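Local coordinates for alpha-n-acetylglucosaminidase family protein (Clostridium perfringens, PDB 4A42) that probably binds carbohydrate as a calcium-containing family 32 module, and may help target a family 89 alpha-N-acetylglucosaminidase to its glycans, at residues T53-G58 with V139-I144; A77-S82 with V116-L121; S86-S91 with F134-V139. All blocks are in the same frame, centred on the assembly; numbering follows the deposited sequence.

Interaction 1 of 3, residues T53-G58 with V139-I144. With CA (calcium ion), chain C.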
# COMPACT_ATOMS: atom_id res chain seq x y z
N THR A 53 14.88 0.32 1.44
CA THR A 53 14.63 1.63 2.02
C THR A 53 13.20 1.55 2.54
O THR A 53 12.27 1.30 1.80
CB THR A 53 14.77 2.77 1.01
OG1 THR A 53 13.88 2.58 -0.08
CG2 THR A 53 16.22 2.86 0.51
N LEU A 54 13.05 1.79 3.84
CA LEU A 54 11.81 1.53 4.54
C LEU A 54 11.02 2.73 5.01
O LEU A 54 11.59 3.76 5.29
CB LEU A 54 12.11 0.68 5.75
CG LEU A 54 13.19 -0.37 5.56
CD1 LEU A 54 13.46 -1.04 6.88
CD2 LEU A 54 12.75 -1.39 4.54
N TRP A 55 9.70 2.56 5.09
CA TRP A 55 8.83 3.49 5.78
C TRP A 55 8.44 2.80 7.08
O TRP A 55 7.89 1.71 7.07
CB TRP A 55 7.60 3.86 4.95
CG TRP A 55 6.54 4.59 5.74
CD1 TRP A 55 6.57 5.90 6.14
CD2 TRP A 55 5.30 4.05 6.22
NE1 TRP A 55 5.43 6.20 6.84
CE2 TRP A 55 4.63 5.09 6.89
CE3 TRP A 55 4.69 2.80 6.14
CZ2 TRP A 55 3.39 4.90 7.48
CZ3 TRP A 55 3.46 2.62 6.73
CH2 TRP A 55 2.82 3.67 7.39
N VAL A 56 8.76 3.42 8.20
CA VAL A 56 8.51 2.84 9.50
C VAL A 56 7.64 3.80 10.27
O VAL A 56 8.11 4.80 10.77
CB VAL A 56 9.83 2.69 10.25
CG1 VAL A 56 9.62 2.09 11.61
CG2 VAL A 56 10.80 1.85 9.45
N PRO A 57 6.38 3.45 10.42
CA PRO A 57 5.45 4.33 11.13
C PRO A 57 5.73 4.34 12.60
O PRO A 57 6.40 3.48 13.14
CB PRO A 57 4.09 3.70 10.85
CG PRO A 57 4.37 2.31 10.48
CD PRO A 57 5.66 2.37 9.73
N GLY A 58 5.22 5.37 13.24
CA GLY A 58 5.28 5.52 14.67
C GLY A 58 4.05 4.81 15.28
O GLY A 58 3.48 3.94 14.68
N VAL A 139 5.66 -2.50 12.15
CA VAL A 139 5.52 -2.38 10.70
C VAL A 139 6.70 -1.67 10.05
O VAL A 139 7.01 -0.56 10.42
CB VAL A 139 4.23 -1.59 10.38
CG1 VAL A 139 4.11 -1.29 8.92
CG2 VAL A 139 3.02 -2.36 10.86
N LYS A 140 7.31 -2.29 9.05
CA LYS A 140 8.36 -1.63 8.29
C LYS A 140 8.13 -2.01 6.83
O LYS A 140 8.37 -3.13 6.46
CB LYS A 140 9.75 -2.09 8.75
CG LYS A 140 9.95 -1.92 10.23
CD LYS A 140 11.35 -2.31 10.68
CE LYS A 140 11.52 -1.98 12.14
NZ LYS A 140 12.89 -2.18 12.62
N ILE A 141 7.71 -1.06 6.02
CA ILE A 141 7.36 -1.36 4.64
C ILE A 141 8.49 -0.95 3.70
O ILE A 141 8.85 0.22 3.62
CB ILE A 141 6.04 -0.65 4.24
CG1 ILE A 141 4.91 -1.00 5.22
CG2 ILE A 141 5.66 -0.97 2.79
CD1 ILE A 141 4.60 -2.47 5.31
N GLY A 142 9.06 -1.92 3.00
CA GLY A 142 10.16 -1.64 2.10
C GLY A 142 9.71 -1.05 0.78
O GLY A 142 10.47 -0.30 0.16
N GLU A 143 8.51 -1.39 0.33
CA GLU A 143 8.03 -0.94 -0.96
C GLU A 143 6.57 -1.34 -1.12
O GLU A 143 6.16 -2.39 -0.64
CB GLU A 143 8.86 -1.60 -2.06
CG GLU A 143 8.73 -0.95 -3.41
CD GLU A 143 9.56 0.33 -3.59
OE1 GLU A 143 10.36 0.74 -2.72
OE2 GLU A 143 9.43 0.92 -4.65
N ILE A 144 5.79 -0.48 -1.77
CA ILE A 144 4.44 -0.84 -2.21
C ILE A 144 4.38 -0.66 -3.71
O ILE A 144 4.66 0.42 -4.23
CB ILE A 144 3.36 0.02 -1.54
CG1 ILE A 144 3.31 -0.29 -0.04
CG2 ILE A 144 1.99 -0.21 -2.18
CD1 ILE A 144 2.42 0.62 0.74
CA CA C . 11.76 1.40 -0.75
O HOH W 1 6.69 0.74 12.81
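The calcium site joins Thr53 to Gly142 and Glu143. Thr53 chelates the ion through its carbonyl O and its OG1, the latter 2.5 Å from the calcium; chi1 of 58° sets OG1 between the backbone N and carbonyl carbon, near enough to its own O for both to reach one ion. Gly142 O lies 2.3 Å from the calcium, and Glu143, bent at chi2, adds OE1 while its OE2 accepts a hydrogen bond from Gly49 N. Asn45 O, Asp48 OD1 and Asn50 O complete the shell. The cation between them explains why Thr53 O and Gly142 O can sit 2.9 Å apart with no proton to share. In this F5/8 type C beta-sandwich the metal thus ties a long loop to the start of strand 141-148. Beside it, Trp55 and Ile141 form a single antiparallel hydrogen-bonded pair: Trp55 N gives to Ile141 O at 2.9 Å, and Ile141 N returns a bond to Trp55 O at 3.0 Å. Their side chains run alongside each other, with Ile141 CG1 in the plane of the indole, 3.9 Å from Trp55 CE3 at its edge. Pro57 CD covers one indole face near the rim, while Trp55 NE1 bonds to Ser38 O, so a large ring is fixed in a buried place without a stranded N-H. Gly142 has no side chain, and Leu54 CD2 packs 3.6 Å from Gly142 CA. At the far end the Pro57 ring crosses Val139 at about a right angle, and a water donates to both Pro57 O and Val139 O.

Interaction 2 of 3, residues A77-S82 with V116-L121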
# COMPACT_ATOMS: atom_id res chain seq x y z
N ALA A 77 -2.91 -5.60 -9.81
CA ALA A 77 -2.24 -6.33 -8.74
C ALA A 77 -1.45 -5.40 -7.85
O ALA A 77 -1.03 -4.32 -8.28
CB ALA A 77 -1.34 -7.42 -9.31
N ILE A 78 -1.25 -5.82 -6.60
CA ILE A 78 -0.53 -5.02 -5.62
C ILE A 78 0.42 -5.88 -4.79
O ILE A 78 0.02 -6.92 -4.25
CB ILE A 78 -1.51 -4.27 -4.68
CG1 ILE A 78 -2.43 -3.34 -5.50
CG2 ILE A 78 -0.73 -3.51 -3.60
CD1 ILE A 78 -3.63 -2.79 -4.73
N ASP A 79 1.68 -5.45 -4.68
CA ASP A 79 2.64 -6.09 -3.78
C ASP A 79 2.99 -5.17 -2.62
O ASP A 79 3.25 -3.98 -2.82
CB ASP A 79 3.96 -6.41 -4.47
CG ASP A 79 3.84 -7.47 -5.52
OD1 ASP A 79 2.83 -8.20 -5.53
OD2 ASP A 79 4.79 -7.59 -6.33
N ILE A 80 3.05 -5.73 -1.42
CA ILE A 80 3.57 -5.01 -0.26
C ILE A 80 4.81 -5.75 0.22
O ILE A 80 4.73 -6.91 0.62
CB ILE A 80 2.56 -4.96 0.90
CG1 ILE A 80 1.24 -4.36 0.42
CG2 ILE A 80 3.12 -4.15 2.09
CD1 ILE A 80 0.09 -4.61 1.37
N VAL A 81 5.95 -5.07 0.18
CA VAL A 81 7.19 -5.67 0.63
C VAL A 81 7.33 -5.35 2.11
O VAL A 81 7.45 -4.18 2.49
CB VAL A 81 8.39 -5.13 -0.18
CG1 VAL A 81 9.68 -5.79 0.28
CG2 VAL A 81 8.18 -5.37 -1.67
N SER A 82 7.28 -6.39 2.95
CA SER A 82 7.22 -6.20 4.40
C SER A 82 8.51 -6.63 5.07
O SER A 82 8.86 -7.80 5.04
CB SER A 82 6.05 -6.99 4.99
OG SER A 82 5.92 -6.74 6.38
N VAL A 116 6.91 -10.79 0.86
CA VAL A 116 6.09 -9.96 -0.01
C VAL A 116 4.65 -10.44 0.07
O VAL A 116 4.35 -11.62 -0.12
CB VAL A 116 6.57 -10.05 -1.46
CG1 VAL A 116 5.71 -9.16 -2.37
CG2 VAL A 116 8.02 -9.64 -1.55
N TYR A 117 3.75 -9.51 0.38
CA TYR A 117 2.32 -9.80 0.36
C TYR A 117 1.71 -9.34 -0.96
O TYR A 117 1.48 -8.15 -1.18
CB TYR A 117 1.61 -9.18 1.58
CG TYR A 117 2.10 -9.77 2.88
CD1 TYR A 117 3.22 -9.25 3.52
CD2 TYR A 117 1.45 -10.87 3.46
CE1 TYR A 117 3.68 -9.81 4.71
CE2 TYR A 117 1.91 -11.42 4.64
CZ TYR A 117 3.01 -10.90 5.26
OH TYR A 117 3.47 -11.45 6.43
N SER A 118 1.50 -10.30 -1.86
CA SER A 118 0.94 -10.01 -3.17
C SER A 118 -0.57 -10.24 -3.17
O SER A 118 -1.07 -11.15 -2.49
CB SER A 118 1.57 -10.93 -4.23
OG SER A 118 2.99 -10.84 -4.22
N ASN A 119 -1.29 -9.41 -3.92
CA ASN A 119 -2.72 -9.61 -4.13
C ASN A 119 -3.12 -9.28 -5.56
O ASN A 119 -2.86 -8.18 -6.04
CB ASN A 119 -3.56 -8.75 -3.19
CG ASN A 119 -3.50 -9.22 -1.75
OD1 ASN A 119 -2.75 -8.70 -0.95
ND2 ASN A 119 -4.30 -10.23 -1.43
N ILE A 120 -3.78 -10.22 -6.23
CA ILE A 120 -4.30 -9.99 -7.59
C ILE A 120 -5.77 -9.58 -7.56
O ILE A 120 -6.60 -10.28 -6.96
CB ILE A 120 -4.10 -11.22 -8.48
CG1 ILE A 120 -2.61 -11.57 -8.56
CG2 ILE A 120 -4.69 -11.00 -9.87
CD1 ILE A 120 -2.23 -12.85 -7.84
N LEU A 121 -6.10 -8.46 -8.19
CA LEU A 121 -7.44 -7.90 -8.11
C LEU A 121 -8.39 -8.56 -9.11
O LEU A 121 -7.95 -9.10 -10.13
CB LEU A 121 -7.43 -6.38 -8.31
CG LEU A 121 -6.99 -5.51 -7.13
CD1 LEU A 121 -5.52 -5.74 -6.81
CD2 LEU A 121 -7.26 -4.03 -7.39
O HOH W 2 -0.88 -6.64 -1.68
O HOH W 3 5.57 -9.00 7.75
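Ile80 and Tyr117, like Ile78 and Asn119, are antiparallel hydrogen-bonded pairs joining strand 77-82 to strand 116-120, the outermost strand on this side of one sheet of the beta-sandwich. Four backbone bonds hold them, among them Asn119 N to Ile78 O at 2.8 Å, in the carbonyl plane. Ile80 N instead approaches Tyr117 O from well above its carbonyl plane, at 2.9 Å. The face carrying Ile78, Ile80, Tyr117 and Asn119 is the densely packed one. There the branched isoleucines fill the interior against Phe132 of strand 126-134, and Ile78 CD1 meets Leu121 CD1, 4.1 Å away. Tyr117 keeps its ring edge-on to Ser82, whose CB lies in the ring plane, 3.7 Å from Tyr117 CE1. A tyrosine suits this place because its apolar ring can line the core while its OH reaches backbone atoms, Glu112 O and Leu88 N among them. Asn119, partly exposed on the same face, accepts a bond at OD1 from Tyr90 OH. The other face, with Ala77, Asp79, Val81, Val116, Ser118 and Ile120, is looser on the whole, though Val81 is buried. Ile120 is exposed and only brushes Ala77, its CG1 4.4 Å from Ala77 CB, and Val81 CG2 stands 4.3 Å from Val116 CG2. Asp79 and Ser118, both partly exposed, can pair their polar ends here. Asp79 lays its CB against Val116 CG1 and its OD2 is hydrogen-bonded to Tyr147 OH, while its OD1 lies 3.0 Å from Ser118 OG, a probable hydrogen bond whose proton has another acceptor nearby.

Interaction 3 of 3, residues S86-S91 with F134-V139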
# COMPACT_ATOMS: atom_id res chain seq x y z
N SER A 86 7.26 -9.19 12.36
CA SER A 86 5.98 -9.80 12.63
C SER A 86 5.20 -9.98 11.34
O SER A 86 5.34 -9.19 10.42
CB SER A 86 5.17 -8.92 13.60
OG SER A 86 5.74 -8.91 14.91
N PRO A 87 4.35 -11.02 11.27
CA PRO A 87 3.45 -11.14 10.13
C PRO A 87 2.66 -9.86 9.94
O PRO A 87 2.17 -9.28 10.91
CB PRO A 87 2.52 -12.29 10.54
CG PRO A 87 3.39 -13.12 11.46
CD PRO A 87 4.17 -12.11 12.24
N LEU A 88 2.55 -9.41 8.70
CA LEU A 88 1.85 -8.16 8.44
C LEU A 88 0.35 -8.34 8.53
O LEU A 88 -0.21 -9.29 7.97
CB LEU A 88 2.24 -7.63 7.06
CG LEU A 88 1.80 -6.19 6.76
CD1 LEU A 88 2.57 -5.22 7.64
CD2 LEU A 88 2.02 -5.87 5.29
N LYS A 89 -0.30 -7.44 9.25
CA LYS A 89 -1.76 -7.38 9.30
C LYS A 89 -2.15 -6.11 8.58
O LYS A 89 -1.68 -5.03 8.94
CB LYS A 89 -2.26 -7.40 10.74
CG LYS A 89 -1.98 -8.72 11.46
CD LYS A 89 -2.28 -8.63 12.95
CE LYS A 89 -1.90 -9.92 13.64
NZ LYS A 89 -2.81 -11.02 13.24
N TYR A 90 -3.01 -6.22 7.57
CA TYR A 90 -3.25 -5.10 6.67
C TYR A 90 -4.57 -5.25 5.93
O TYR A 90 -5.14 -6.35 5.85
CB TYR A 90 -2.11 -4.98 5.64
CG TYR A 90 -2.08 -6.09 4.61
CD1 TYR A 90 -1.50 -7.33 4.90
CD2 TYR A 90 -2.67 -5.92 3.35
CE1 TYR A 90 -1.49 -8.36 3.96
CE2 TYR A 90 -2.65 -6.95 2.40
CZ TYR A 90 -2.06 -8.17 2.72
OH TYR A 90 -2.04 -9.21 1.81
N SER A 91 -5.04 -4.12 5.39
CA SER A 91 -6.13 -4.10 4.43
C SER A 91 -5.80 -3.13 3.31
O SER A 91 -4.93 -2.26 3.45
CB SER A 91 -7.45 -3.71 5.11
OG SER A 91 -7.42 -2.38 5.61
N PHE A 134 -2.46 -0.61 8.23
CA PHE A 134 -1.62 -1.62 8.87
C PHE A 134 -1.92 -1.69 10.35
O PHE A 134 -1.89 -0.67 11.04
CB PHE A 134 -0.13 -1.31 8.64
CG PHE A 134 0.24 -1.21 7.20
CD1 PHE A 134 0.31 -2.34 6.41
CD2 PHE A 134 0.51 0.02 6.62
CE1 PHE A 134 0.64 -2.26 5.07
CE2 PHE A 134 0.86 0.12 5.27
CZ PHE A 134 0.93 -1.02 4.50
N ASN A 135 -2.27 -2.87 10.82
CA ASN A 135 -2.58 -3.05 12.23
C ASN A 135 -1.69 -3.99 13.02
O ASN A 135 -2.01 -4.34 14.13
CB ASN A 135 -4.05 -3.39 12.45
CG ASN A 135 -4.44 -4.68 11.82
OD1 ASN A 135 -4.59 -4.74 10.62
ND2 ASN A 135 -4.63 -5.72 12.62
N SER A 136 -0.59 -4.43 12.43
CA SER A 136 0.36 -5.25 13.16
C SER A 136 1.40 -4.38 13.86
O SER A 136 1.41 -3.17 13.71
CB SER A 136 1.02 -6.28 12.26
OG SER A 136 1.28 -5.74 10.99
N GLU A 137 2.24 -5.03 14.65
CA GLU A 137 3.36 -4.37 15.29
C GLU A 137 4.59 -4.47 14.39
O GLU A 137 4.67 -5.32 13.54
CB GLU A 137 3.63 -5.04 16.63
CG GLU A 137 2.52 -4.88 17.63
CD GLU A 137 2.21 -3.43 17.91
OE1 GLU A 137 3.16 -2.64 18.00
OE2 GLU A 137 1.02 -3.06 18.04
N ASN A 138 5.59 -3.61 14.82
CA ASN A 138 6.84 -3.45 14.05
C ASN A 138 6.66 -3.37 12.54
O ASN A 138 7.40 -4.01 11.79
CB ASN A 138 7.88 -4.53 14.42
CG ASN A 138 7.35 -5.95 14.29
OD1 ASN A 138 7.17 -6.46 13.18
ND2 ASN A 138 7.12 -6.60 15.42
N VAL A 139 5.66 -2.50 12.15
CA VAL A 139 5.52 -2.38 10.70
C VAL A 139 6.70 -1.67 10.05
O VAL A 139 7.01 -0.56 10.42
CB VAL A 139 4.23 -1.59 10.38
CG1 VAL A 139 4.11 -1.29 8.92
CG2 VAL A 139 3.02 -2.36 10.86
O HOH W 4 6.31 -6.68 10.60
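The Leu88 and Phe134 side chains meet at a slant, Leu88 CD1 3.9 Å from Phe134 CD1, while Tyr90 CB comes to 3.7 Å from the same ring carbon. Both approaches are oblique to the ring, which is wedged between a branched aliphatic chain and the base of another aromatic residue. The Tyr90 ring itself leads away from Phe134, and its OH bonds to Asn119. Tyr90 and Phe134 are an antiparallel non-hydrogen-bonded pair, the last step between strands 90-95 and 126-134 of the beta-sandwich before the chains separate into loops. Just past it, Asn135 N gives a hydrogen bond to Lys89 O from above the carbonyl plane. Ser136 then stands in for a strand partner: with chi1 at 38° its OG turns back toward the opposite loop and accepts Lys89 N at 2.9 Å, almost straight at 171°. A serine suits this buried place, its short side chain bringing a hydroxyl to the Lys89 N-H; Ser136 N is buried with no partner in the model. The Lys89 chain crosses Asn135 at about a right angle, with CB 3.5 Å from Asn135 ND2; its ammonium continues to a salt bridge with Glu111, and Asn135 ND2 bonds to Asn108 O. Farther out, in one of its two deposited conformers, so only provisionally, Asn138 OD1 accepts Ser86 N at 2.9 Å and ND2 gives to Ser86 OG, which lies close to the amide plane.

The three contacts lie within one beta-sandwich module, interaction 1 about 11 Å from interaction 3 and about 14 Å from interaction 2, centre to centre; interactions 2 and 3 are also about 14 Å apart. Along the chain, interaction 2 falls between the two segments of interaction 1, and interaction 3 does so up to Val139, which both share; the segments of interactions 2 and 3 alternate. Strands 141-148 and 77-82 are neighbours in one sheet, so the backbone bonds between Val81 and residues Gly142 and Glu143 connect the calcium site to interaction 2. Interaction 3 belongs to the other sheet and its loops; Phe134 and Leu88 reach Ile141 across the interior, joining the layers through Ile141, which also pairs with Trp55 of the metal-bound loop.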